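Local coordinates for AT-rich DNA-binding protein (Thermus thermophilus, PDB 2DT5), which probably modulates transcription in response to the cellular NADH/NAD(+) redox state, acting as a homodimeric DNA-binding repressor, at residues B[9-21]-B[34-48]. The protein carries 1 engineered substitution. Residues are numbered along the deposited sequence; the frame is centred on the assembly and turned at random.
Sequences SRLITYLRILEEL and LGGLAQVTAFQVRKD. Engineered in segment 34-48: Gly-36 (natural residue Glu). With SO4 (sulfate ion), chain J.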
loop_
_atom_site.group_PDB
_atom_site.type_symbol
_atom_site.label_atom_id
_atom_site.label_comp_id
_atom_site.label_asym_id
_atom_site.label_seq_id
_atom_site.Cartn_x
_atom_site.Cartn_y
_atom_site.Cartn_z
ATOM N N SER B 9 -0.867 11.135 -3.651
ATOM C CA SER B 9 -1.569 10.151 -2.812
ATOM C C SER B 9 -2.810 10.827 -2.218
ATOM O O SER B 9 -3.877 10.224 -2.131
ATOM C CB SER B 9 -0.648 9.643 -1.689
ATOM O OG SER B 9 0.430 8.880 -2.223
ATOM N N ARG B 10 -2.677 12.086 -1.813
ATOM C CA ARG B 10 -3.837 12.794 -1.274
ATOM C C ARG B 10 -4.947 12.918 -2.332
ATOM O O ARG B 10 -6.124 12.697 -2.040
ATOM C CB ARG B 10 -3.437 14.178 -0.780
ATOM C CG ARG B 10 -2.646 14.149 0.522
ATOM C CD ARG B 10 -2.785 15.485 1.265
ATOM N NE ARG B 10 -2.226 16.612 0.521
ATOM C CZ ARG B 10 -0.924 16.812 0.344
ATOM N NH1 ARG B 10 -0.040 15.956 0.858
ATOM N NH2 ARG B 10 -0.505 17.876 -0.330
ATOM N N LEU B 11 -4.571 13.251 -3.562
ATOM C CA LEU B 11 -5.568 13.375 -4.618
ATOM C C LEU B 11 -6.288 12.038 -4.813
ATOM O O LEU B 11 -7.517 11.992 -4.977
ATOM C CB LEU B 11 -4.920 13.821 -5.935
ATOM C CG LEU B 11 -4.282 15.218 -5.945
ATOM C CD1 LEU B 11 -3.821 15.549 -7.363
ATOM C CD2 LEU B 11 -5.292 16.256 -5.475
ATOM N N ILE B 12 -5.514 10.954 -4.792
ATOM C CA ILE B 12 -6.062 9.611 -4.940
ATOM C C ILE B 12 -7.025 9.347 -3.778
ATOM O O ILE B 12 -8.098 8.776 -3.967
ATOM C CB ILE B 12 -4.922 8.554 -4.980
ATOM C CG1 ILE B 12 -4.080 8.775 -6.250
ATOM C CG2 ILE B 12 -5.508 7.114 -4.961
ATOM C CD1 ILE B 12 -2.715 8.059 -6.274
ATOM N N THR B 13 -6.663 9.793 -2.584
ATOM C CA THR B 13 -7.554 9.606 -1.434
ATOM C C THR B 13 -8.881 10.348 -1.640
ATOM O O THR B 13 -9.960 9.789 -1.404
ATOM C CB THR B 13 -6.915 10.132 -0.152
ATOM O OG1 THR B 13 -5.730 9.381 0.136
ATOM C CG2 THR B 13 -7.891 10.020 1.002
ATOM N N TYR B 14 -8.791 11.604 -2.084
ATOM C CA TYR B 14 -9.974 12.426 -2.313
ATOM C C TYR B 14 -10.884 11.754 -3.330
ATOM O O TYR B 14 -12.118 11.811 -3.222
ATOM C CB TYR B 14 -9.569 13.807 -2.852
ATOM C CG TYR B 14 -8.626 14.599 -1.966
ATOM C CD1 TYR B 14 -7.739 15.521 -2.523
ATOM C CD2 TYR B 14 -8.645 14.458 -0.579
ATOM C CE1 TYR B 14 -6.885 16.289 -1.729
ATOM C CE2 TYR B 14 -7.792 15.229 0.236
ATOM C CZ TYR B 14 -6.912 16.141 -0.355
ATOM O OH TYR B 14 -6.039 16.882 0.401
ATOM N N LEU B 15 -10.272 11.119 -4.322
ATOM C CA LEU B 15 -11.038 10.454 -5.359
ATOM C C LEU B 15 -11.801 9.250 -4.799
ATOM O O LEU B 15 -12.970 9.034 -5.157
ATOM C CB LEU B 15 -10.125 10.030 -6.504
ATOM C CG LEU B 15 -10.840 9.316 -7.648
ATOM C CD1 LEU B 15 -11.906 10.237 -8.236
ATOM C CD2 LEU B 15 -9.831 8.895 -8.723
ATOM N N ARG B 16 -11.156 8.471 -3.927
ATOM C CA ARG B 16 -11.823 7.305 -3.312
ATOM C C ARG B 16 -13.029 7.819 -2.536
ATOM O O ARG B 16 -14.132 7.314 -2.693
ATOM C CB ARG B 16 -10.891 6.552 -2.332
ATOM C CG ARG B 16 -9.656 5.941 -2.978
ATOM C CD ARG B 16 -9.993 5.418 -4.364
ATOM N NE ARG B 16 -8.813 4.943 -5.077
ATOM C CZ ARG B 16 -8.769 4.730 -6.389
ATOM N NH1 ARG B 16 -9.841 4.956 -7.145
ATOM N NH2 ARG B 16 -7.656 4.273 -6.940
ATOM N N ILE B 17 -12.788 8.829 -1.707
ATOM C CA ILE B 17 -13.831 9.453 -0.903
ATOM C C ILE B 17 -14.992 9.927 -1.781
ATOM O O ILE B 17 -16.154 9.655 -1.486
ATOM C CB ILE B 17 -13.268 10.644 -0.151
ATOM C CG1 ILE B 17 -12.255 10.157 0.890
ATOM C CG2 ILE B 17 -14.391 11.446 0.487
ATOM C CD1 ILE B 17 -11.484 11.271 1.547
ATOM N N LEU B 18 -14.666 10.640 -2.856
ATOM C CA LEU B 18 -15.674 11.146 -3.781
ATOM C C LEU B 18 -16.451 10.015 -4.441
ATOM O O LEU B 18 -17.648 10.154 -4.707
ATOM C CB LEU B 18 -15.021 12.013 -4.878
ATOM C CG LEU B 18 -14.444 13.380 -4.488
ATOM C CD1 LEU B 18 -13.566 13.922 -5.626
ATOM C CD2 LEU B 18 -15.594 14.343 -4.160
ATOM N N GLU B 19 -15.765 8.908 -4.726
ATOM C CA GLU B 19 -16.408 7.758 -5.348
ATOM C C GLU B 19 -17.443 7.204 -4.381
ATOM O O GLU B 19 -18.517 6.772 -4.801
ATOM C CB GLU B 19 -15.391 6.650 -5.663
ATOM C CG GLU B 19 -14.316 7.012 -6.679
ATOM C CD GLU B 19 -13.238 5.931 -6.794
ATOM O OE1 GLU B 19 -12.702 5.499 -5.747
ATOM O OE2 GLU B 19 -12.921 5.517 -7.931
ATOM N N GLU B 20 -17.118 7.215 -3.088
ATOM C CA GLU B 20 -18.051 6.697 -2.094
ATOM C C GLU B 20 -19.118 7.724 -1.729
ATOM O O GLU B 20 -20.250 7.357 -1.441
ATOM C CB GLU B 20 -17.312 6.167 -0.846
ATOM C CG GLU B 20 -16.133 6.991 -0.336
ATOM C CD GLU B 20 -15.355 6.282 0.794
ATOM O OE1 GLU B 20 -14.899 5.133 0.579
ATOM O OE2 GLU B 20 -15.196 6.876 1.892
ATOM N N LEU B 21 -18.768 9.005 -1.749
ATOM C CA LEU B 21 -19.762 10.030 -1.473
ATOM C C LEU B 21 -20.787 9.933 -2.598
ATOM O O LEU B 21 -21.991 10.043 -2.371
ATOM C CB LEU B 21 -19.132 11.422 -1.475
ATOM C CG LEU B 21 -18.463 11.883 -0.181
ATOM C CD1 LEU B 21 -17.846 13.250 -0.381
ATOM C CD2 LEU B 21 -19.502 11.946 0.928
ATOM N N LEU B 34 -14.471 16.899 2.997
ATOM C CA LEU B 34 -13.411 16.120 2.344
ATOM C C LEU B 34 -12.212 15.989 3.286
ATOM O O LEU B 34 -11.662 14.915 3.461
ATOM C CB LEU B 34 -12.968 16.808 1.048
ATOM C CG LEU B 34 -13.236 16.098 -0.286
ATOM C CD1 LEU B 34 -14.617 15.493 -0.313
ATOM C CD2 LEU B 34 -13.075 17.100 -1.422
ATOM N N GLY B 35 -11.827 17.093 3.902
ATOM C CA GLY B 35 -10.688 17.079 4.796
ATOM C C GLY B 35 -10.860 16.092 5.929
ATOM O O GLY B 35 -9.903 15.437 6.342
ATOM N N GLY B 36 -12.087 15.995 6.428
ATOM C CA GLY B 36 -12.385 15.091 7.522
ATOM C C GLY B 36 -12.299 13.651 7.072
ATOM O O GLY B 36 -11.622 12.842 7.698
ATOM N N LEU B 37 -12.974 13.328 5.976
ATOM C CA LEU B 37 -12.953 11.973 5.461
ATOM C C LEU B 37 -11.560 11.499 5.053
ATOM O O LEU B 37 -11.279 10.308 5.081
ATOM C CB LEU B 37 -13.898 11.853 4.271
ATOM C CG LEU B 37 -15.367 12.161 4.566
ATOM C CD1 LEU B 37 -16.189 11.972 3.296
ATOM C CD2 LEU B 37 -15.868 11.239 5.679
ATOM N N ALA B 38 -10.687 12.424 4.672
ATOM C CA ALA B 38 -9.335 12.059 4.250
ATOM C C ALA B 38 -8.329 12.306 5.363
ATOM O O ALA B 38 -7.132 12.105 5.182
ATOM C CB ALA B 38 -8.943 12.865 3.009
ATOM N N GLN B 39 -8.822 12.765 6.507
ATOM C CA GLN B 39 -7.978 13.057 7.655
ATOM C C GLN B 39 -6.919 14.120 7.365
ATOM O O GLN B 39 -5.757 13.989 7.755
ATOM C CB GLN B 39 -7.308 11.777 8.170
ATOM C CG GLN B 39 -8.287 10.630 8.411
ATOM C CD GLN B 39 -7.705 9.514 9.273
ATOM O OE1 GLN B 39 -8.117 8.355 9.167
ATOM N NE2 GLN B 39 -6.754 9.859 10.141
ATOM N N VAL B 40 -7.330 15.178 6.678
ATOM C CA VAL B 40 -6.430 16.282 6.376
ATOM C C VAL B 40 -7.231 17.563 6.623
ATOM O O VAL B 40 -8.442 17.578 6.423
ATOM C CB VAL B 40 -5.935 16.236 4.893
ATOM C CG1 VAL B 40 -5.519 14.812 4.511
ATOM C CG2 VAL B 40 -7.013 16.722 3.968
ATOM N N THR B 41 -6.561 18.630 7.051
ATOM C CA THR B 41 -7.235 19.889 7.331
ATOM C C THR B 41 -7.950 20.440 6.095
ATOM O O THR B 41 -7.496 20.260 4.962
ATOM C CB THR B 41 -6.241 20.965 7.856
ATOM O OG1 THR B 41 -5.380 21.389 6.794
ATOM C CG2 THR B 41 -5.372 20.398 8.982
ATOM N N ALA B 42 -9.080 21.101 6.323
ATOM C CA ALA B 42 -9.844 21.707 5.240
ATOM C C ALA B 42 -8.894 22.573 4.410
ATOM O O ALA B 42 -9.007 22.661 3.192
ATOM C CB ALA B 42 -10.964 22.562 5.825
ATOM N N PHE B 43 -7.953 23.207 5.100
ATOM C CA PHE B 43 -6.954 24.065 4.477
ATOM C C PHE B 43 -6.108 23.302 3.453
ATOM O O PHE B 43 -5.875 23.789 2.339
ATOM C CB PHE B 43 -6.033 24.645 5.554
ATOM C CG PHE B 43 -4.859 25.404 5.005
ATOM C CD1 PHE B 43 -5.045 26.596 4.311
ATOM C CD2 PHE B 43 -3.562 24.924 5.179
ATOM C CE1 PHE B 43 -3.955 27.306 3.797
ATOM C CE2 PHE B 43 -2.468 25.621 4.671
ATOM C CZ PHE B 43 -2.668 26.819 3.976
ATOM N N GLN B 44 -5.648 22.111 3.833
ATOM C CA GLN B 44 -4.823 21.308 2.942
ATOM C C GLN B 44 -5.635 20.939 1.723
ATOM O O GLN B 44 -5.133 21.000 0.609
ATOM C CB GLN B 44 -4.323 20.051 3.646
ATOM C CG GLN B 44 -3.210 19.309 2.904
ATOM C CD GLN B 44 -2.072 20.224 2.477
ATOM O OE1 GLN B 44 -2.074 20.764 1.367
ATOM N NE2 GLN B 44 -1.095 20.410 3.358
ATOM N N VAL B 45 -6.896 20.574 1.926
ATOM C CA VAL B 45 -7.746 20.220 0.796
ATOM C C VAL B 45 -7.869 21.390 -0.204
ATOM O O VAL B 45 -7.708 21.193 -1.417
ATOM C CB VAL B 45 -9.160 19.772 1.261
ATOM C CG1 VAL B 45 -10.040 19.482 0.051
ATOM C CG2 VAL B 45 -9.048 18.503 2.122
ATOM N N ARG B 46 -8.140 22.596 0.301
ATOM C CA ARG B 46 -8.267 23.771 -0.558
ATOM C C ARG B 46 -6.954 24.080 -1.265
ATOM O O ARG B 46 -6.945 24.382 -2.453
ATOM C CB ARG B 46 -8.684 25.013 0.235
ATOM C CG ARG B 46 -10.075 24.961 0.789
ATOM C CD ARG B 46 -10.543 26.334 1.236
ATOM N NE ARG B 46 -11.504 26.201 2.321
ATOM C CZ ARG B 46 -11.156 26.173 3.597
ATOM N NH1 ARG B 46 -9.878 26.281 3.936
ATOM N NH2 ARG B 46 -12.083 26.019 4.533
ATOM N N LYS B 47 -5.849 24.027 -0.529
ATOM C CA LYS B 47 -4.550 24.300 -1.124
ATOM C C LYS B 47 -4.287 23.297 -2.263
ATOM O O LYS B 47 -3.863 23.681 -3.355
ATOM C CB LYS B 47 -3.454 24.215 -0.055
ATOM C CG LYS B 47 -2.035 24.309 -0.609
ATOM C CD LYS B 47 -0.991 24.255 0.502
ATOM C CE LYS B 47 0.431 24.335 -0.058
ATOM N NZ LYS B 47 1.461 24.529 1.010
ATOM N N ASP B 48 -4.569 22.020 -2.022
ATOM C CA ASP B 48 -4.351 20.994 -3.042
ATOM C C ASP B 48 -5.222 21.172 -4.282
ATOM O O ASP B 48 -4.721 21.158 -5.419
ATOM C CB ASP B 48 -4.625 19.591 -2.493
ATOM C CG ASP B 48 -3.529 19.081 -1.581
ATOM O OD1 ASP B 48 -2.431 19.683 -1.542
ATOM O OD2 ASP B 48 -3.779 18.050 -0.904
HETATM S S SO4 J . -14.879 25.389 0.582
HETATM O O1 SO4 J . -13.414 25.363 0.411
HETATM O O2 SO4 J . -15.466 26.199 -0.494
HETATM O O3 SO4 J . -15.447 24.024 0.499
HETATM O O4 SO4 J . -15.192 25.967 1.902
#
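Arg-10 and Asp-48 show how one buried carboxylate can tie two helices of a winged-helix domain together. From CB, which lies 3.9 Å from Asp-48 OD2, the arginine runs through CD, in reach of that same oxygen and of Gln-44 CG, and bends at chi3 (-63°), which turns the guanidinium side-on to the acid. NE then gives a short bond of 2.6 Å to Asp-48 OD2 on its syn lone pair, and NH2 a nearly straight one of 2.9 Å to Asp-48 OD1, the two flat groups only 23° apart. CZ thus meets the carboxylate edge-on, while Gln-44 CD lies over one guanidinium face. Tyr-14 OH donates to Asp-48 OD2 from the anti side, so two donors hold this oxygen. The tyrosine ring meets Ala-38 CB and Val-40 CG2 at its edge. Farther along helix 7-23, Ile-17 CD1 presses tightly on Ala-38 CB (3.3 Å), while Leu-21 CD1 reaches Leu-34 CD1. Replacing Asp-48 with an alanine would probably leave the Arg-10 charge without its mate and the Tyr-14 hydroxyl without this acceptor. Apolar packing on helix 31-37, and polar bonds plus Val-45 on helix 42-51, thus hold the predicted helix-turn-helix against helix 7-23.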